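Long-range contact in phosphogluconate dehydrogenase NAD-binding putative C-terminal domain-containing protein (Sinorhizobium meliloti, PDB 4EZB), which is of unknown function but, judging from its family, is probably an oxidoreductase with an N-terminal dinucleotide-binding type domain: residues K139-V151 against T187-S199. Residues are numbered along the deposited sequence; the frame is centred on the assembly and turned at random.
Sequences KGSFVEGAVMARV and TPGQASSLKMIRS
Glu144 and Ala146 face the start of helix 190-218 from strand 141-147, whose axis runs 22° from that of the helix's 190-199 part and comes within 6.8 Å of it. The contact exemplifies a buried carboxylate accepting the amides of a helix's first turn. Glu144 OE2 accepts a bond from Ala191 N (3.0 Å) on its syn side, tilted 26° out of the carboxylate plane, and a weak one from Gly189 N, the N-cap residue. Ser192 supplies two donors to OE1: its N, from above the carboxylate plane, and its OG, 2.7 Å from Glu144 OE1 and nearly in line with the C-O bond. With CG anti to the backbone N (chi1 171°) and a bend at chi2, the carboxylate reaches the amides, where the helix dipole probably stabilises its charge. Replacing Glu144 with an alanine is likely to leave the Ala191 and Ser192 amides and the Ser192 hydroxyl without their shared carboxylate. Farther along, Ala146 CB packs on Ala191 CB, and the extended Lys195 chain slides past selenomethionine Met148 so that NZ hydrogen-bonds Val147 O (2.7 Å), nearly in line with its C=O. Strand 141-147 lies between strands 116-119 and 159-163; helix 125-136 packs on Phe142 and, through Pro125, on Ser192, while Ile225 of the second subunit meets Leu194.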
ATOM      1  N   LYS A 139       6.330 -37.190  23.465  1.00 48.14           N
ATOM      2  CA  LYS A 139       7.474 -37.744  22.725  1.00 51.29           C
ATOM      3  C   LYS A 139       7.529 -37.371  21.238  1.00 50.00           C
ATOM      4  O   LYS A 139       8.560 -37.523  20.579  1.00 53.64           O
ATOM      5  CB  LYS A 139       7.461 -39.271  22.840  1.00 57.85           C
ATOM      6  CG  LYS A 139       7.258 -39.804  24.252  1.00 66.94           C
ATOM      7  CD  LYS A 139       7.021 -41.310  24.266  1.00 71.43           C
ATOM      8  CE  LYS A 139       8.267 -42.065  23.816  1.00 75.19           C
ATOM      9  NZ  LYS A 139       9.505 -41.539  24.468  1.00 77.34           N
ATOM     10  N   GLY A 140       6.416 -36.904  20.699  1.00 49.70           N
ATOM     11  CA  GLY A 140       6.338 -36.609  19.272  1.00 47.02           C
ATOM     12  C   GLY A 140       6.989 -35.310  18.855  1.00 43.80           C
ATOM     13  O   GLY A 140       7.306 -34.463  19.687  1.00 41.46           O
ATOM     14  N   SER A 141       7.183 -35.173  17.544  1.00 43.66           N
ATOM     15  CA  SER A 141       7.701 -33.960  16.919  1.00 43.84           C
ATOM     16  C   SER A 141       6.546 -33.075  16.445  1.00 41.14           C
ATOM     17  O   SER A 141       5.460 -33.571  16.173  1.00 43.35           O
ATOM     18  CB  SER A 141       8.562 -34.330  15.697  1.00 44.47           C
ATOM     19  OG  SER A 141       9.685 -35.119  16.054  1.00 45.75           O
ATOM     20  N   PHE A 142       6.805 -31.778  16.318  1.00 36.43           N
ATOM     21  CA  PHE A 142       5.813 -30.811  15.881  1.00 35.15           C
ATOM     22  C   PHE A 142       6.291 -30.148  14.586  1.00 35.05           C
ATOM     23  O   PHE A 142       7.444 -29.783  14.493  1.00 35.48           O
ATOM     24  CB  PHE A 142       5.607 -29.742  16.965  1.00 36.03           C
ATOM     25  CG  PHE A 142       4.635 -28.639  16.566  1.00 34.28           C
ATOM     26  CD1 PHE A 142       3.276 -28.793  16.762  1.00 33.52           C
ATOM     27  CD2 PHE A 142       5.099 -27.454  15.993  1.00 35.31           C
ATOM     28  CE1 PHE A 142       2.383 -27.769  16.415  1.00 35.28           C
ATOM     29  CE2 PHE A 142       4.220 -26.430  15.622  1.00 36.85           C
ATOM     30  CZ  PHE A 142       2.858 -26.591  15.831  1.00 35.30           C
ATOM     31  N   VAL A 143       5.430 -30.037  13.574  1.00 33.79           N
ATOM     32  CA  VAL A 143       5.772 -29.240  12.397  1.00 32.62           C
ATOM     33  C   VAL A 143       4.643 -28.229  12.255  1.00 32.02           C
ATOM     34  O   VAL A 143       3.479 -28.565  12.370  1.00 31.34           O
ATOM     35  CB  VAL A 143       5.937 -30.077  11.100  1.00 33.44           C
ATOM     36  CG1 VAL A 143       5.949 -29.187   9.870  1.00 31.03           C
ATOM     37  CG2 VAL A 143       7.232 -30.904  11.133  1.00 35.70           C
ATOM     38  N   GLU A 144       4.973 -26.983  12.001  1.00 31.58           N
ATOM     39  CA  GLU A 144       3.898 -26.017  11.847  1.00 33.06           C
ATOM     40  C   GLU A 144       3.507 -25.874  10.383  1.00 36.20           C
ATOM     41  O   GLU A 144       4.363 -25.623   9.548  1.00 39.13           O
ATOM     42  CB  GLU A 144       4.361 -24.676  12.405  1.00 36.26           C
ATOM     43  CG  GLU A 144       3.368 -23.575  12.070  1.00 41.30           C
ATOM     44  CD  GLU A 144       4.013 -22.366  11.458  1.00 39.53           C
ATOM     45  OE1 GLU A 144       3.320 -21.346  11.357  1.00 44.62           O
ATOM     46  OE2 GLU A 144       5.198 -22.422  11.094  1.00 37.05           O
ATOM     47  N   GLY A 145       2.224 -26.024  10.061  1.00 35.19           N
ATOM     48  CA  GLY A 145       1.776 -25.796   8.686  1.00 32.76           C
ATOM     49  C   GLY A 145       0.818 -24.630   8.532  1.00 34.91           C
ATOM     50  O   GLY A 145       0.172 -24.176   9.504  1.00 32.97           O
ATOM     51  N   ALA A 146       0.702 -24.145   7.301  1.00 36.53           N
ATOM     52  CA  ALA A 146      -0.247 -23.094   6.989  1.00 34.00           C
ATOM     53  C   ALA A 146      -0.820 -23.343   5.608  1.00 35.53           C
ATOM     54  O   ALA A 146      -0.087 -23.467   4.620  1.00 38.42           O
ATOM     55  CB  ALA A 146       0.411 -21.729   7.082  1.00 30.70           C
ATOM     56  N   VAL A 147      -2.137 -23.438   5.554  1.00 35.96           N
ATOM     57  CA  VAL A 147      -2.843 -23.800   4.335  1.00 39.13           C
ATOM     58  C   VAL A 147      -3.041 -22.523   3.545  1.00 40.90           C
ATOM     59  O   VAL A 147      -3.500 -21.533   4.100  1.00 38.30           O
ATOM     60  CB  VAL A 147      -4.159 -24.483   4.664  1.00 39.57           C
ATOM     61  CG1 VAL A 147      -4.851 -24.971   3.388  1.00 37.78           C
ATOM     62  CG2 VAL A 147      -3.892 -25.634   5.641  1.00 38.86           C
HETATM   63  N   MSE A 148      -2.652 -22.544   2.266  1.00 42.03           N
HETATM   64  CA  MSE A 148      -2.502 -21.301   1.489  1.00 50.29           C
HETATM   65  C   MSE A 148      -3.672 -20.969   0.601  1.00 53.01           C
HETATM   66  O   MSE A 148      -3.711 -19.898  -0.013  1.00 54.81           O
HETATM   67  CB  MSE A 148      -1.258 -21.357   0.590  1.00 55.63           C
HETATM   68  CG  MSE A 148       0.041 -21.423   1.387  1.00 68.08           C
HETATM   69 SE   MSE A 148       0.110 -19.965   2.724  1.00 80.92          SE
HETATM   70  CE  MSE A 148      -0.010 -18.443   1.465  1.00 76.46           C
ATOM     71  N   ALA A 149      -4.619 -21.885   0.501  1.00 52.37           N
ATOM     72  CA  ALA A 149      -5.810 -21.672  -0.307  1.00 54.40           C
ATOM     73  C   ALA A 149      -6.965 -22.403   0.345  1.00 55.90           C
ATOM     74  O   ALA A 149      -6.755 -23.237   1.225  1.00 56.09           O
ATOM     75  CB  ALA A 149      -5.583 -22.200  -1.723  1.00 54.38           C
ATOM     76  N   ARG A 150      -8.184 -22.119  -0.102  1.00 59.11           N
ATOM     77  CA  ARG A 150      -9.325 -22.928   0.302  1.00 63.18           C
ATOM     78  C   ARG A 150      -9.142 -24.356  -0.214  1.00 60.99           C
ATOM     79  O   ARG A 150      -8.558 -24.577  -1.278  1.00 58.45           O
ATOM     80  CB  ARG A 150     -10.640 -22.304  -0.166  1.00 76.75           C
ATOM     81  CG  ARG A 150     -10.978 -20.992   0.538  1.00 88.23           C
ATOM     82  CD  ARG A 150     -12.482 -20.751   0.637  1.00102.36           C
ATOM     83  NE  ARG A 150     -13.108 -20.544  -0.673  1.00111.59           N
ATOM     84  CZ  ARG A 150     -13.787 -21.471  -1.349  1.00116.37           C
ATOM     85  NH1 ARG A 150     -13.948 -22.697  -0.854  1.00114.01           N
ATOM     86  NH2 ARG A 150     -14.310 -21.170  -2.531  1.00121.56           N
ATOM     87  N   VAL A 151      -9.617 -25.322   0.567  1.00 62.67           N
ATOM     88  CA  VAL A 151      -9.283 -26.737   0.353  1.00 59.58           C
ATOM     89  C   VAL A 151     -10.164 -27.443  -0.697  1.00 65.27           C
ATOM     90  O   VAL A 151      -9.621 -28.142  -1.573  1.00 65.91           O
ATOM     91  CB  VAL A 151      -9.224 -27.520   1.691  1.00 53.18           C
ATOM     92  CG1 VAL A 151      -8.695 -28.922   1.461  1.00 55.88           C
ATOM     93  CG2 VAL A 151      -8.341 -26.788   2.694  1.00 51.94           C
ATOM     94  N   THR A 187      12.253 -23.155  11.534  1.00 38.57           N
ATOM     95  CA  THR A 187      11.732 -22.607  12.777  1.00 41.17           C
ATOM     96  C   THR A 187      10.202 -22.617  12.749  1.00 42.09           C
ATOM     97  O   THR A 187       9.617 -21.989  11.868  1.00 40.06           O
ATOM     98  CB  THR A 187      12.287 -21.168  12.991  1.00 42.04           C
ATOM     99  OG1 THR A 187      13.716 -21.179  12.859  1.00 43.40           O
ATOM    100  CG2 THR A 187      11.936 -20.654  14.356  1.00 41.02           C
ATOM    101  N   PRO A 188       9.546 -23.336  13.697  1.00 44.26           N
ATOM    102  CA  PRO A 188       8.070 -23.323  13.702  1.00 41.15           C
ATOM    103  C   PRO A 188       7.539 -21.929  14.016  1.00 43.10           C
ATOM    104  O   PRO A 188       8.057 -21.254  14.905  1.00 47.68           O
ATOM    105  CB  PRO A 188       7.682 -24.318  14.816  1.00 40.99           C
ATOM    106  CG  PRO A 188       8.945 -24.634  15.580  1.00 42.08           C
ATOM    107  CD  PRO A 188      10.122 -24.252  14.714  1.00 44.68           C
ATOM    108  N   GLY A 189       6.495 -21.513  13.316  1.00 37.45           N
ATOM    109  CA  GLY A 189       6.090 -20.123  13.326  1.00 36.84           C
ATOM    110  C   GLY A 189       6.354 -19.498  11.956  1.00 36.24           C
ATOM    111  O   GLY A 189       5.614 -18.604  11.518  1.00 35.58           O
ATOM    112  N   GLN A 190       7.380 -19.972  11.248  1.00 32.80           N
ATOM    113  CA  GLN A 190       7.687 -19.324   9.960  1.00 33.74           C
ATOM    114  C   GLN A 190       6.619 -19.447   8.880  1.00 35.01           C
ATOM    115  O   GLN A 190       6.500 -18.533   8.056  1.00 34.07           O
ATOM    116  CB  GLN A 190       9.031 -19.754   9.401  1.00 34.09           C
ATOM    117  CG  GLN A 190      10.208 -19.290  10.244  1.00 36.82           C
ATOM    118  CD  GLN A 190      11.518 -19.757   9.656  1.00 42.30           C
ATOM    119  OE1 GLN A 190      11.845 -20.956   9.692  1.00 43.73           O
ATOM    120  NE2 GLN A 190      12.282 -18.814   9.097  1.00 43.50           N
ATOM    121  N   ALA A 191       5.863 -20.555   8.878  1.00 32.33           N
ATOM    122  CA  ALA A 191       4.885 -20.821   7.831  1.00 33.41           C
ATOM    123  C   ALA A 191       3.664 -19.914   7.991  1.00 36.28           C
ATOM    124  O   ALA A 191       3.166 -19.368   7.010  1.00 35.20           O
ATOM    125  CB  ALA A 191       4.462 -22.292   7.826  1.00 30.84           C
ATOM    126  N   SER A 192       3.172 -19.769   9.224  1.00 33.31           N
ATOM    127  CA  SER A 192       2.033 -18.894   9.438  1.00 34.14           C
ATOM    128  C   SER A 192       2.465 -17.432   9.355  1.00 36.73           C
ATOM    129  O   SER A 192       1.693 -16.590   8.893  1.00 39.26           O
ATOM    130  CB  SER A 192       1.317 -19.198  10.750  1.00 38.79           C
ATOM    131  OG  SER A 192       2.148 -18.923  11.866  1.00 42.87           O
ATOM    132  N   SER A 193       3.704 -17.141   9.756  1.00 34.26           N
ATOM    133  CA  SER A 193       4.243 -15.802   9.600  1.00 35.58           C
ATOM    134  C   SER A 193       4.258 -15.398   8.139  1.00 36.44           C
ATOM    135  O   SER A 193       3.781 -14.341   7.787  1.00 40.40           O
ATOM    136  CB  SER A 193       5.638 -15.709  10.181  1.00 35.00           C
ATOM    137  OG  SER A 193       5.519 -15.659  11.596  1.00 37.50           O
ATOM    138  N   LEU A 194       4.777 -16.273   7.300  1.00 33.60           N
ATOM    139  CA  LEU A 194       4.829 -16.054   5.869  1.00 35.69           C
ATOM    140  C   LEU A 194       3.427 -15.842   5.234  1.00 38.00           C
ATOM    141  O   LEU A 194       3.236 -14.922   4.440  1.00 40.95           O
ATOM    142  CB  LEU A 194       5.550 -17.235   5.223  1.00 35.53           C
ATOM    143  CG  LEU A 194       5.866 -17.205   3.743  1.00 40.65           C
ATOM    144  CD1 LEU A 194       6.407 -15.846   3.390  1.00 42.82           C
ATOM    145  CD2 LEU A 194       6.918 -18.251   3.436  1.00 44.06           C
ATOM    146  N   LYS A 195       2.471 -16.687   5.602  1.00 37.59           N
ATOM    147  CA  LYS A 195       1.094 -16.580   5.122  1.00 39.02           C
ATOM    148  C   LYS A 195       0.482 -15.222   5.503  1.00 39.26           C
ATOM    149  O   LYS A 195      -0.085 -14.517   4.660  1.00 37.51           O
ATOM    150  CB  LYS A 195       0.239 -17.720   5.699  1.00 37.71           C
ATOM    151  CG  LYS A 195      -1.243 -17.560   5.402  1.00 36.82           C
ATOM    152  CD  LYS A 195      -2.061 -18.772   5.803  1.00 39.85           C
ATOM    153  CE  LYS A 195      -3.546 -18.477   5.651  1.00 40.47           C
ATOM    154  NZ  LYS A 195      -4.388 -19.679   5.909  1.00 39.10           N
HETATM  155  N   MSE A 196       0.635 -14.860   6.769  1.00 39.94           N
HETATM  156  CA  MSE A 196       0.112 -13.610   7.305  1.00 43.91           C
HETATM  157  C   MSE A 196       0.751 -12.371   6.726  1.00 42.34           C
HETATM  158  O   MSE A 196       0.046 -11.417   6.367  1.00 42.46           O
HETATM  159  CB  MSE A 196       0.336 -13.614   8.803  1.00 53.78           C
HETATM  160  CG  MSE A 196      -0.985 -13.315   9.484  1.00 78.01           C
HETATM  161 SE   MSE A 196      -2.011 -14.965   9.816  1.00111.56          SE
HETATM  162  CE  MSE A 196      -0.654 -16.006  10.796  1.00 95.79           C
ATOM    163  N   ILE A 197       2.077 -12.349   6.651  1.00 37.56           N
ATOM    164  CA  ILE A 197       2.773 -11.181   6.101  1.00 38.20           C
ATOM    165  C   ILE A 197       2.467 -10.953   4.601  1.00 36.93           C
ATOM    166  O   ILE A 197       2.394  -9.816   4.128  1.00 38.11           O
ATOM    167  CB  ILE A 197       4.279 -11.252   6.397  1.00 39.84           C
ATOM    168  CG1 ILE A 197       4.498 -11.129   7.917  1.00 40.16           C
ATOM    169  CG2 ILE A 197       5.039 -10.124   5.701  1.00 37.95           C
ATOM    170  CD1 ILE A 197       5.842 -11.664   8.388  1.00 38.08           C
ATOM    171  N   ARG A 198       2.281 -12.045   3.875  1.00 37.61           N
ATOM    172  CA  ARG A 198       1.962 -12.030   2.458  1.00 38.34           C
ATOM    173  C   ARG A 198       0.659 -11.255   2.246  1.00 41.81           C
ATOM    174  O   ARG A 198       0.479 -10.619   1.208  1.00 42.43           O
ATOM    175  CB  ARG A 198       1.798 -13.469   1.969  1.00 42.21           C
ATOM    176  CG  ARG A 198       1.379 -13.618   0.522  1.00 51.39           C
ATOM    177  CD  ARG A 198       1.156 -15.078   0.136  1.00 59.62           C
ATOM    178  NE  ARG A 198       0.532 -15.170  -1.184  1.00 66.13           N
ATOM    179  CZ  ARG A 198      -0.766 -15.389  -1.402  1.00 74.83           C
ATOM    180  NH1 ARG A 198      -1.609 -15.575  -0.388  1.00 76.39           N
ATOM    181  NH2 ARG A 198      -1.224 -15.440  -2.648  1.00 76.66           N
ATOM    182  N   SER A 199      -0.232 -11.324   3.233  1.00 42.90           N
ATOM    183  CA  SER A 199      -1.495 -10.568   3.234  1.00 47.76           C
ATOM    184  C   SER A 199      -1.316  -9.076   3.255  1.00 49.40           C
ATOM    185  O   SER A 199      -2.143  -8.346   2.708  1.00 55.94           O
ATOM    186  CB  SER A 199      -2.328 -10.936   4.448  1.00 51.82           C
ATOM    187  OG  SER A 199      -3.278 -11.902   4.087  1.00 55.76           O
TER